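PDB 4X0N: helianthamide from Stichodactyla helianthus, which probably inhibits pancreatic alpha-amylase by lodging in the substrate-binding cleft of the enzyme. Local coordinates for residues 6-9 with 10-14. Numbering follows the deposited sequence.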
ATOM      1  N   CYS B   6     -13.041 -12.757   5.010  1.00 17.20           N
ATOM      2  CA  CYS B   6     -11.887 -13.430   4.437  1.00 16.85           C
ATOM      3  C   CYS B   6     -11.609 -12.881   3.050  1.00 18.84           C
ATOM      4  O   CYS B   6     -12.319 -13.166   2.089  1.00 14.35           O
ATOM      5  CB  CYS B   6     -12.102 -14.947   4.417  1.00 17.08           C
ATOM      6  SG  CYS B   6     -13.772 -15.476   3.979  1.00 13.65           S
ATOM      7  N   TYR B   7     -10.548 -12.084   2.973  1.00 20.13           N
ATOM      8  CA  TYR B   7     -10.161 -11.405   1.749  1.00 13.72           C
ATOM      9  C   TYR B   7      -9.478 -12.372   0.800  1.00 13.33           C
ATOM     10  O   TYR B   7      -8.608 -13.141   1.200  1.00 16.07           O
ATOM     11  CB  TYR B   7      -9.216 -10.243   2.059  1.00 13.99           C
ATOM     12  CG  TYR B   7      -8.672  -9.559   0.826  1.00 14.44           C
ATOM     13  CD1 TYR B   7      -9.408  -8.586   0.165  1.00 14.69           C
ATOM     14  CD2 TYR B   7      -7.424  -9.891   0.319  1.00 13.11           C
ATOM     15  CE1 TYR B   7      -8.914  -7.962  -0.967  1.00 16.63           C
ATOM     16  CE2 TYR B   7      -6.921  -9.275  -0.809  1.00 15.56           C
ATOM     17  CZ  TYR B   7      -7.668  -8.311  -1.449  1.00 14.54           C
ATOM     18  OH  TYR B   7      -7.161  -7.702  -2.572  1.00 11.97           O
ATOM     19  N   ILE B   8      -9.882 -12.323  -0.463  1.00 14.02           N
ATOM     20  CA  ILE B   8      -9.340 -13.213  -1.480  1.00 15.35           C
ATOM     21  C   ILE B   8      -8.557 -12.431  -2.525  1.00 13.94           C
ATOM     22  O   ILE B   8      -7.382 -12.705  -2.771  1.00 18.57           O
ATOM     23  CB  ILE B   8     -10.433 -14.070  -2.140  1.00 15.50           C
ATOM     24  CG1 ILE B   8     -11.118 -14.946  -1.090  1.00 14.11           C
ATOM     25  CG2 ILE B   8      -9.847 -14.923  -3.256  1.00 10.29           C
ATOM     26  CD1 ILE B   8     -12.234 -15.787  -1.640  1.00 11.83           C
ATOM     27  N   TYR B   9      -9.215 -11.451  -3.132  1.00 13.63           N
ATOM     28  CA  TYR B   9      -8.579 -10.610  -4.134  1.00 13.30           C
ATOM     29  C   TYR B   9      -9.391  -9.324  -4.289  1.00 11.94           C
ATOM     30  O   TYR B   9     -10.449  -9.180  -3.678  1.00 13.53           O
ATOM     31  CB  TYR B   9      -8.461 -11.355  -5.470  1.00 10.74           C
ATOM     32  CG  TYR B   9      -7.613 -10.630  -6.489  1.00 12.15           C
ATOM     33  CD1 TYR B   9      -6.263 -10.401  -6.255  1.00 14.05           C
ATOM     34  CD2 TYR B   9      -8.162 -10.156  -7.672  1.00  9.48           C
ATOM     35  CE1 TYR B   9      -5.481  -9.733  -7.173  1.00 10.94           C
ATOM     36  CE2 TYR B   9      -7.387  -9.484  -8.597  1.00 11.25           C
ATOM     37  CZ  TYR B   9      -6.046  -9.278  -8.341  1.00 11.49           C
ATOM     38  OH  TYR B   9      -5.262  -8.604  -9.250  1.00 11.77           O
ATOM     39  N   HIS B  10      -8.885  -8.396  -5.095  1.00 12.62           N
ATOM     40  CA  HIS B  10      -9.520  -7.092  -5.295  1.00 15.43           C
ATOM     41  C   HIS B  10     -10.997  -7.178  -5.678  1.00 16.68           C
ATOM     42  O   HIS B  10     -11.341  -7.609  -6.777  1.00 18.92           O
ATOM     43  CB  HIS B  10      -8.736  -6.268  -6.319  1.00 12.27           C
ATOM     44  CG  HIS B  10      -7.266  -6.199  -6.042  1.00 11.57           C
ATOM     45  ND1 HIS B  10      -6.753  -5.750  -4.841  1.00 11.82           N
ATOM     46  CD2 HIS B  10      -6.200  -6.513  -6.809  1.00 11.32           C
ATOM     47  CE1 HIS B  10      -5.436  -5.797  -4.884  1.00 12.19           C
ATOM     48  NE2 HIS B  10      -5.070  -6.258  -6.066  1.00 12.80           N
ATOM     49  N   GLY B  11     -11.862  -6.758  -4.760  1.00 16.95           N
ATOM     50  CA  GLY B  11     -13.296  -6.778  -4.985  1.00 16.32           C
ATOM     51  C   GLY B  11     -13.953  -8.094  -4.608  1.00 17.10           C
ATOM     52  O   GLY B  11     -15.141  -8.296  -4.860  1.00 17.36           O
ATOM     53  N   VAL B  12     -13.186  -8.992  -3.997  1.00 15.38           N
ATOM     54  CA  VAL B  12     -13.722 -10.286  -3.590  1.00 15.85           C
ATOM     55  C   VAL B  12     -13.368 -10.612  -2.142  1.00 18.71           C
ATOM     56  O   VAL B  12     -12.231 -10.969  -1.832  1.00 18.58           O
ATOM     57  CB  VAL B  12     -13.199 -11.430  -4.488  1.00 14.77           C
ATOM     58  CG1 VAL B  12     -13.763 -12.763  -4.021  1.00 13.32           C
ATOM     59  CG2 VAL B  12     -13.549 -11.177  -5.950  1.00 15.34           C
ATOM     60  N   SER B  13     -14.347 -10.480  -1.255  1.00 17.73           N
ATOM     61  CA  SER B  13     -14.158 -10.860   0.134  1.00 17.59           C
ATOM     62  C   SER B  13     -15.338 -11.717   0.577  1.00 19.54           C
ATOM     63  O   SER B  13     -16.480 -11.453   0.199  1.00 18.40           O
ATOM     64  CB  SER B  13     -14.064  -9.607   1.001  1.00 17.59           C
ATOM     65  OG  SER B  13     -13.432  -9.893   2.236  1.00 18.78           O
ATOM     66  N   GLY B  14     -15.062 -12.740   1.380  1.00 16.63           N
ATOM     67  CA  GLY B  14     -16.098 -13.640   1.850  1.00 17.07           C
ATOM     68  C   GLY B  14     -16.403 -13.566   3.335  1.00 18.31           C
ATOM     69  O   GLY B  14     -15.820 -12.767   4.073  1.00 19.67           O
TER
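Tyr-9 holds CG trans to its backbone N (chi1 -171°) and His-10 keeps CG beside its own N (chi1 -50°), torsions that set the imidazole over the phenol. The rings lie obliquely, with planes at 50° and centroids 4.2 Å apart. His-10 CD2 comes over one face of the phenol, displaced toward the rim, 3.2 Å from Tyr-9 CZ, and His-10 CB adds a CH-pi contact over the same ring. Replacing Tyr-9 with an alanine would probably take away the face under His-10 CD2 and leave an acidic side chain of the partner protein without its phenol hydrogen bond. ND1 and NE2 of His-10 each hydrogen-bond an acidic side chain of that other chain. Tyr-7 reaches the turn from the sheet face it shares with Ser-13, its OH lying 3.0 Å from His-10 ND1 and its ring covering Tyr-9 N.

These residues form the first hairpin of a beta-defensin-like fold, in which strand 6-9 edges the antiparallel sheet. The turn from Tyr-9 to Val-12 is type II, closed by Val-12 N donating to Tyr-9 O (2.8 Å); Gly-11 takes the positive-phi position, where a side chain would be jammed against the preceding carbonyl. Beside it is a classic bulge: Ile-8 N (3.0 Å) and, weakly, Tyr-9 N (3.3 Å) both donate to Val-12 O. Ile-8 CB packs against Val-12 CG1 at 4.0 Å, and both side chains also rest on Tyr-40 of strand 37-40. Farther along, Cys-6 and Gly-14 exchange two backbone hydrogen bonds, while Cys-6 SG, close to the Gly-14 carbonyl carbon, forms the disulfide to Cys-38.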